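Local coordinates for protein protocatechuate decarboxylase (Klebsiella pneumoniae, PDB 5O3M) that probably decarboxylates 3,4-dihydroxybenzoic acid (protocatechuate) to catechol as a UbiD-family enzyme dependent on prenylated flavin, and can carboxylate catechols in the reverse direction, at residues A[72-77]-A[96-101]; A[47-52]-A[78-83]. One frame throughout, in Å; residues are numbered along the deposited sequence.

Contact 1 of 2, residues A[72-77]-A[96-101]; sequences TRIGPA and HASRQR
Arg-101 reaches from the first turn of helix 99-106 to the backbone of Gly-75, gripping one carbonyl oxygen end-on with two nitrogens. Arg-101 NH1 lies 2.8 Å and Arg-101 NH2 2.9 Å from Gly-75 O. Both bonds are bent, at 138° and 133° on their hydrogens, as two donors sharing one acceptor must be. The Pro-76 to Ala-77 peptide lies over one face of the Arg-101 guanidinium, with Ala-77 N above its centre and 3.4 Å from Arg-101 CZ; Ser-98 CB packs against the opposite face, toward the rim. A long, flat, many-handed donor suits this place: with CG anti to the backbone N (chi1 172°) and a bend at chi3, the chain brings its planar end back beside the loop. Water 1 lies at the guanidinium edge, accepting from NH2 and from Gly-75 N, and can donate to Ala-97 O.

Beside this polar centre, Ile-74 sets its CG2 methyl 3.7 Å from Ser-98 CB and its CD1 near Ala-97 O, a branched side chain spanning two residues.

Further out, Gln-41 OE1, Gly-94 O and Met-95 O also accept from Arg-101, fixing its rotation, while Tyr-59 holds Pro-76 O. Ser-98 OG takes the Arg-101 backbone N-H, N to OG 2.9 Å, nearly straight. This is a serine N-cap, which starts the helix and so sets the arginine's root, within the N-terminal domain of the UbiD fold.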
ATOM      1  N   THR A  72       7.834  12.732  36.129  1.00 37.62           N
ATOM      2  CA  THR A  72       9.188  12.293  36.439  1.00 40.45           C
ATOM      3  C   THR A  72      10.138  13.284  35.779  1.00 41.26           C
ATOM      4  O   THR A  72       9.706  14.153  35.014  1.00 38.59           O
ATOM      5  CB  THR A  72       9.439  10.854  35.981  1.00 36.71           C
ATOM      6  OG1 THR A  72      10.722  10.416  36.439  1.00 39.57           O
ATOM      7  CG2 THR A  72       9.387  10.751  34.443  1.00 31.23           C
ATOM      8  N   ARG A  73      11.331  13.249  35.935  1.00 41.37           N
ATOM      9  CA  ARG A  73      12.302  14.197  35.392  1.00 45.94           C
ATOM     10  C   ARG A  73      13.700  13.651  35.622  1.00 42.41           C
ATOM     11  O   ARG A  73      13.885  12.650  36.315  1.00 39.76           O
ATOM     12  CB  ARG A  73      12.153  15.613  36.000  1.00 48.09           C
ATOM     13  CG  ARG A  73      12.380  15.723  37.518  1.00 48.65           C
ATOM     14  CD  ARG A  73      12.205  17.184  38.026  1.00 60.91           C
ATOM     15  NE  ARG A  73      13.215  18.117  37.493  1.00 77.76           N
ATOM     16  CZ  ARG A  73      14.439  18.333  37.994  1.00 80.92           C
ATOM     17  NH1 ARG A  73      14.874  17.688  39.069  1.00 79.66           N
ATOM     18  NH2 ARG A  73      15.239  19.216  37.411  1.00 77.88           N
ATOM     19  N   ILE A  74      14.760  14.099  35.043  1.00 35.44           N
ATOM     20  CA  ILE A  74      16.176  13.891  35.311  1.00 39.00           C
ATOM     21  C   ILE A  74      16.554  14.692  36.552  1.00 43.93           C
ATOM     22  O   ILE A  74      16.126  15.841  36.725  1.00 49.50           O
ATOM     23  CB  ILE A  74      16.992  14.333  34.076  1.00 43.65           C
ATOM     24  CG1 ILE A  74      16.575  13.514  32.861  1.00 47.04           C
ATOM     25  CG2 ILE A  74      18.461  14.177  34.285  1.00 47.54           C
ATOM     26  CD1 ILE A  74      16.806  12.027  33.028  1.00 36.79           C
ATOM     27  N   GLY A  75      17.334  14.092  37.442  1.00 42.31           N
ATOM     28  CA  GLY A  75      17.699  14.770  38.665  1.00 40.22           C
ATOM     29  C   GLY A  75      18.974  14.229  39.271  1.00 43.23           C
ATOM     30  O   GLY A  75      19.705  13.454  38.647  1.00 44.31           O
ATOM     31  N   PRO A  76      19.253  14.613  40.513  1.00 43.59           N
ATOM     32  CA  PRO A  76      20.447  14.096  41.194  1.00 45.44           C
ATOM     33  C   PRO A  76      20.337  12.603  41.458  1.00 42.53           C
ATOM     34  O   PRO A  76      19.244  12.052  41.575  1.00 36.13           O
ATOM     35  CB  PRO A  76      20.462  14.880  42.510  1.00 48.51           C
ATOM     36  CG  PRO A  76      18.993  15.147  42.771  1.00 39.33           C
ATOM     37  CD  PRO A  76      18.392  15.401  41.411  1.00 39.48           C
ATOM     38  N   ALA A  77      21.491  11.941  41.548  1.00 48.71           N
ATOM     39  CA  ALA A  77      21.535  10.657  42.234  1.00 43.60           C
ATOM     40  C   ALA A  77      21.149  10.873  43.693  1.00 47.30           C
ATOM     41  O   ALA A  77      21.419  11.929  44.271  1.00 46.85           O
ATOM     42  CB  ALA A  77      22.930  10.041  42.132  1.00 41.64           C
ATOM     43  N   HIS A  96      23.511   6.318  37.451  1.00 40.67           N
ATOM     44  CA  HIS A  96      23.659   6.416  36.001  1.00 38.88           C
ATOM     45  C   HIS A  96      22.412   6.968  35.317  1.00 37.12           C
ATOM     46  O   HIS A  96      22.275   6.819  34.101  1.00 36.09           O
ATOM     47  CB  HIS A  96      24.008   5.050  35.393  1.00 35.98           C
ATOM     48  CG  HIS A  96      24.939   4.226  36.232  1.00 42.07           C
ATOM     49  ND1 HIS A  96      24.492   3.248  37.101  1.00 34.07           N
ATOM     50  CD2 HIS A  96      26.291   4.234  36.337  1.00 42.14           C
ATOM     51  CE1 HIS A  96      25.531   2.691  37.700  1.00 34.48           C
ATOM     52  NE2 HIS A  96      26.632   3.272  37.260  1.00 38.50           N
ATOM     53  N   ALA A  97      21.494   7.586  36.071  1.00 39.45           N
ATOM     54  CA  ALA A  97      20.191   7.994  35.553  1.00 36.10           C
ATOM     55  C   ALA A  97      20.214   9.370  34.898  1.00 40.23           C
ATOM     56  O   ALA A  97      19.237  10.122  34.994  1.00 43.61           O
ATOM     57  CB  ALA A  97      19.142   7.952  36.667  1.00 28.49           C
ATOM     58  N   SER A  98      21.311   9.717  34.237  1.00 34.31           N
ATOM     59  CA  SER A  98      21.422  10.982  33.529  1.00 28.16           C
ATOM     60  C   SER A  98      22.626  10.884  32.608  1.00 34.64           C
ATOM     61  O   SER A  98      23.718  10.511  33.052  1.00 42.50           O
ATOM     62  CB  SER A  98      21.570  12.158  34.501  1.00 39.77           C
ATOM     63  OG  SER A  98      22.349  13.203  33.938  1.00 38.51           O
ATOM     64  N   ARG A  99      22.419  11.197  31.328  1.00 34.79           N
ATOM     65  CA  ARG A  99      23.530  11.165  30.388  1.00 34.23           C
ATOM     66  C   ARG A  99      24.593  12.191  30.764  1.00 38.97           C
ATOM     67  O   ARG A  99      25.796  11.926  30.623  1.00 46.99           O
ATOM     68  CB  ARG A  99      23.024  11.397  28.964  1.00 30.70           C
ATOM     69  CG  ARG A  99      23.974  10.891  27.892  1.00 29.95           C
ATOM     70  CD  ARG A  99      23.535  11.338  26.494  1.00 30.37           C
ATOM     71  NE  ARG A  99      24.512  10.992  25.461  1.00 38.84           N
ATOM     72  CZ  ARG A  99      24.404   9.919  24.682  1.00 42.29           C
ATOM     73  NH1 ARG A  99      23.372   9.108  24.837  1.00 36.60           N
ATOM     74  NH2 ARG A  99      25.316   9.656  23.752  1.00 35.22           N
ATOM     75  N   GLN A 100      24.181  13.365  31.259  1.00 34.18           N
ATOM     76  CA  GLN A 100      25.177  14.341  31.678  1.00 36.27           C
ATOM     77  C   GLN A 100      25.968  13.838  32.878  1.00 39.50           C
ATOM     78  O   GLN A 100      27.196  14.005  32.930  1.00 36.06           O
ATOM     79  CB  GLN A 100      24.550  15.694  32.004  1.00 43.70           C
ATOM     80  CG  GLN A 100      25.643  16.763  32.106  1.00 64.63           C
ATOM     81  CD  GLN A 100      25.262  17.968  32.945  1.00 71.28           C
ATOM     82  OE1 GLN A 100      24.080  18.264  33.137  1.00 78.05           O
ATOM     83  NE2 GLN A 100      26.270  18.678  33.443  1.00 68.31           N
ATOM     84  N   ARG A 101      25.288  13.218  33.851  1.00 32.02           N
ATOM     85  CA  ARG A 101      25.999  12.713  35.021  1.00 39.13           C
ATOM     86  C   ARG A 101      26.975  11.615  34.624  1.00 42.91           C
ATOM     87  O   ARG A 101      28.111  11.580  35.116  1.00 47.60           O
ATOM     88  CB  ARG A 101      25.007  12.219  36.084  1.00 39.57           C
ATOM     89  CG  ARG A 101      25.655  11.503  37.273  1.00 41.33           C
ATOM     90  CD  ARG A 101      24.810  11.576  38.568  1.00 34.16           C
ATOM     91  NE  ARG A 101      23.484  10.957  38.441  1.00 44.20           N
ATOM     92  CZ  ARG A 101      22.353  11.643  38.248  1.00 37.25           C
ATOM     93  NH1 ARG A 101      22.393  12.972  38.160  1.00 33.48           N
ATOM     94  NH2 ARG A 101      21.192  11.006  38.149  1.00 32.78           N
TER
HETATM   95  O   HOH W   1      18.178  11.359  37.190  1.00 28.10           O

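Contact 2 of 2, residues A[47-52]-A[78-83]; sequences HPVDPN and MMFNNI
Val-49 enters the crook between Phe-80 and Ile-83, its two methyls dividing the work. Val-49 CG1 packs 3.8 Å from Phe-80 CD2, obliquely to the ring, and 3.7 Å from Ile-83 CD1, while Val-49 CG2 lies 4.1 Å from Phe-80 CD2. Turning CG1 between the backbone N and the carbonyl carbon (chi1 76°) lets it touch both neighbours. Pro-51 adds its CG, 4.0 Å from Ile-83 CG2, and Leu-55 of helix 54-62 also covers Val-49 and Phe-80. Compact branched and aromatic side chains suit this buried half.

The other half is partly exposed and more polar. Pro-48 meets the Asn-82 side chain at a slant, its CG 3.2 Å from Asn-82 ND2, an amide whose hydrogen bond goes to Asp-46 O. The ring of His-47 meets Phe-506 of the second subunit edge-to-face.

Between the halves, Val-49 N donates to Asn-82 O at 3.0 Å, within a single beta bridge of Val-49 and Ile-83; Val-49 also has a backbone bond with Lys-84. Water 2 accepts from Asn-82 N and can donate to His-47 O, 2.8 Å away, and to Asn-82 O. With CA-H...O contacts from Pro-48 to Asn-82 O and from Ile-83 to Val-49 O, these make a polar backbone seam beside an apolar core.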
ATOM      1  N   HIS A  47      15.275  11.577  55.989  1.00 60.79           N
ATOM      2  CA  HIS A  47      13.873  11.274  56.251  1.00 62.20           C
ATOM      3  C   HIS A  47      13.629   9.774  56.100  1.00 56.19           C
ATOM      4  O   HIS A  47      14.111   9.162  55.139  1.00 59.84           O
ATOM      5  CB  HIS A  47      12.984  12.055  55.288  1.00 50.67           C
ATOM      6  CG  HIS A  47      11.546  12.144  55.706  1.00 56.46           C
ATOM      7  ND1 HIS A  47      10.582  11.266  55.255  1.00 56.34           N
ATOM      8  CD2 HIS A  47      10.900  13.043  56.485  1.00 57.44           C
ATOM      9  CE1 HIS A  47       9.408  11.608  55.757  1.00 55.67           C
ATOM     10  NE2 HIS A  47       9.575  12.682  56.508  1.00 59.18           N
ATOM     11  N   PRO A  48      12.903   9.154  57.031  1.00 45.81           N
ATOM     12  CA  PRO A  48      12.746   7.694  56.993  1.00 50.19           C
ATOM     13  C   PRO A  48      11.983   7.237  55.758  1.00 45.69           C
ATOM     14  O   PRO A  48      10.976   7.831  55.365  1.00 45.36           O
ATOM     15  CB  PRO A  48      11.973   7.384  58.282  1.00 51.94           C
ATOM     16  CG  PRO A  48      12.271   8.556  59.188  1.00 48.00           C
ATOM     17  CD  PRO A  48      12.323   9.739  58.249  1.00 49.40           C
ATOM     18  N   VAL A  49      12.488   6.178  55.135  1.00 46.17           N
ATOM     19  CA  VAL A  49      11.902   5.629  53.924  1.00 44.78           C
ATOM     20  C   VAL A  49      11.743   4.122  54.073  1.00 48.14           C
ATOM     21  O   VAL A  49      12.637   3.434  54.580  1.00 49.91           O
ATOM     22  CB  VAL A  49      12.748   5.947  52.680  1.00 46.66           C
ATOM     23  CG1 VAL A  49      13.974   5.045  52.640  1.00 45.78           C
ATOM     24  CG2 VAL A  49      11.900   5.778  51.417  1.00 36.34           C
ATOM     25  N   ASP A  50      10.593   3.621  53.625  1.00 44.37           N
ATOM     26  CA  ASP A  50      10.358   2.190  53.489  1.00 40.95           C
ATOM     27  C   ASP A  50      10.966   1.701  52.177  1.00 46.15           C
ATOM     28  O   ASP A  50      10.595   2.210  51.112  1.00 49.85           O
ATOM     29  CB  ASP A  50       8.861   1.916  53.506  1.00 39.10           C
ATOM     30  CG  ASP A  50       8.525   0.463  53.770  1.00 48.01           C
ATOM     31  OD1 ASP A  50       9.388  -0.417  53.570  1.00 52.07           O
ATOM     32  OD2 ASP A  50       7.373   0.202  54.167  1.00 54.97           O
ATOM     33  N   PRO A  51      11.902   0.745  52.198  1.00 47.09           N
ATOM     34  CA  PRO A  51      12.455   0.261  50.919  1.00 38.52           C
ATOM     35  C   PRO A  51      11.423  -0.488  50.086  1.00 42.54           C
ATOM     36  O   PRO A  51      11.611  -0.643  48.869  1.00 33.49           O
ATOM     37  CB  PRO A  51      13.614  -0.654  51.351  1.00 43.20           C
ATOM     38  CG  PRO A  51      13.216  -1.156  52.704  1.00 36.36           C
ATOM     39  CD  PRO A  51      12.377  -0.053  53.351  1.00 39.61           C
ATOM     40  N   ASN A  52      10.346  -0.954  50.717  1.00 40.80           N
ATOM     41  CA  ASN A  52       9.212  -1.551  50.019  1.00 46.40           C
ATOM     42  C   ASN A  52       8.355  -0.423  49.438  1.00 40.13           C
ATOM     43  O   ASN A  52       7.636   0.265  50.169  1.00 38.93           O
ATOM     44  CB  ASN A  52       8.415  -2.443  50.971  1.00 41.55           C
ATOM     45  CG  ASN A  52       7.333  -3.245  50.255  1.00 47.70           C
ATOM     46  OD1 ASN A  52       7.294  -3.294  49.027  1.00 46.99           O
ATOM     47  ND2 ASN A  52       6.458  -3.887  51.024  1.00 49.48           N
ATOM     48  N   MET A  78      20.485   9.890  44.295  1.00 46.79           N
ATOM     49  CA  MET A  78      19.900  10.111  45.612  1.00 45.18           C
ATOM     50  C   MET A  78      20.318   9.039  46.607  1.00 43.41           C
ATOM     51  O   MET A  78      20.195   7.842  46.329  1.00 40.39           O
ATOM     52  CB  MET A  78      18.382  10.174  45.520  1.00 42.48           C
ATOM     53  CG  MET A  78      17.730  10.609  46.809  1.00 49.13           C
ATOM     54  SD  MET A  78      16.123  11.356  46.518  1.00 50.53           S
ATOM     55  CE  MET A  78      15.601  11.761  48.186  1.00 44.71           C
ATOM     56  N   MET A  79      20.793   9.473  47.775  1.00 45.87           N
ATOM     57  CA  MET A  79      21.154   8.579  48.869  1.00 41.04           C
ATOM     58  C   MET A  79      20.078   8.655  49.946  1.00 49.42           C
ATOM     59  O   MET A  79      19.784   9.743  50.461  1.00 53.85           O
ATOM     60  CB  MET A  79      22.526   8.936  49.442  1.00 45.20           C
ATOM     61  CG  MET A  79      23.037   8.005  50.564  1.00 44.16           C
ATOM     62  SD  MET A  79      23.631   6.407  49.961  1.00 45.58           S
ATOM     63  CE  MET A  79      25.213   6.850  49.239  1.00 36.52           C
ATOM     64  N   PHE A  80      19.491   7.498  50.280  1.00 41.92           N
ATOM     65  CA  PHE A  80      18.542   7.373  51.386  1.00 39.49           C
ATOM     66  C   PHE A  80      19.292   6.840  52.609  1.00 47.25           C
ATOM     67  O   PHE A  80      19.689   5.666  52.645  1.00 43.08           O
ATOM     68  CB  PHE A  80      17.377   6.459  50.999  1.00 37.01           C
ATOM     69  CG  PHE A  80      16.478   7.037  49.946  1.00 37.14           C
ATOM     70  CD1 PHE A  80      16.800   6.919  48.595  1.00 37.98           C
ATOM     71  CD2 PHE A  80      15.321   7.715  50.294  1.00 41.01           C
ATOM     72  CE1 PHE A  80      15.964   7.454  47.600  1.00 39.97           C
ATOM     73  CE2 PHE A  80      14.479   8.264  49.297  1.00 38.93           C
ATOM     74  CZ  PHE A  80      14.809   8.131  47.957  1.00 38.90           C
ATOM     75  N   ASN A  81      19.491   7.701  53.609  1.00 48.76           N
ATOM     76  CA  ASN A  81      20.281   7.337  54.781  1.00 52.52           C
ATOM     77  C   ASN A  81      19.482   6.627  55.861  1.00 48.37           C
ATOM     78  O   ASN A  81      20.074   5.930  56.691  1.00 44.60           O
ATOM     79  CB  ASN A  81      20.918   8.580  55.416  1.00 52.53           C
ATOM     80  CG  ASN A  81      22.066   9.128  54.607  1.00 53.38           C
ATOM     81  OD1 ASN A  81      22.794   8.379  53.948  1.00 53.70           O
ATOM     82  ND2 ASN A  81      22.247  10.446  54.662  1.00 48.64           N
ATOM     83  N   ASN A  82      18.172   6.815  55.901  1.00 49.45           N
ATOM     84  CA  ASN A  82      17.341   6.352  57.012  1.00 49.04           C
ATOM     85  C   ASN A  82      16.343   5.357  56.427  1.00 48.65           C
ATOM     86  O   ASN A  82      15.359   5.755  55.799  1.00 46.33           O
ATOM     87  CB  ASN A  82      16.660   7.537  57.691  1.00 49.23           C
ATOM     88  CG  ASN A  82      15.887   7.153  58.940  1.00 57.96           C
ATOM     89  OD1 ASN A  82      15.697   5.973  59.255  1.00 63.75           O
ATOM     90  ND2 ASN A  82      15.419   8.165  59.657  1.00 55.57           N
ATOM     91  N   ILE A  83      16.612   4.071  56.631  1.00 50.75           N
ATOM     92  CA  ILE A  83      15.885   2.978  55.999  1.00 39.10           C
ATOM     93  C   ILE A  83      15.089   2.261  57.076  1.00 45.60           C
ATOM     94  O   ILE A  83      15.671   1.609  57.951  1.00 56.14           O
ATOM     95  CB  ILE A  83      16.839   2.002  55.297  1.00 40.42           C
ATOM     96  CG1 ILE A  83      17.868   2.752  54.435  1.00 37.25           C
ATOM     97  CG2 ILE A  83      16.041   0.965  54.489  1.00 34.77           C
ATOM     98  CD1 ILE A  83      17.285   3.494  53.213  1.00 34.26           C
TER
HETATM   99  O   HOH W   2      16.290   7.634  54.128  1.00 48.05           O

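From the N terminus, strand 42-45 leads into segment 47-52, and the chain then runs through helix 54-62 to segment 72-77, the loop that runs into strand 77-80. Segment 78-83 follows at once, so contact 2 closes the loop containing that helix. The chain goes on through strand 91-93 to the start of helix 99-106, where contact 1 closes a second, shorter loop. The two closures cross, since 72-77 lies between the partners of contact 2 and 78-83 between those of contact 1. Their centres are about 19 Å apart, near either end of strand 77-80: contact 1 ties its entry to helix 99-106, contact 2 its exit to the loop after strand 42-45. Both touch the second subunit.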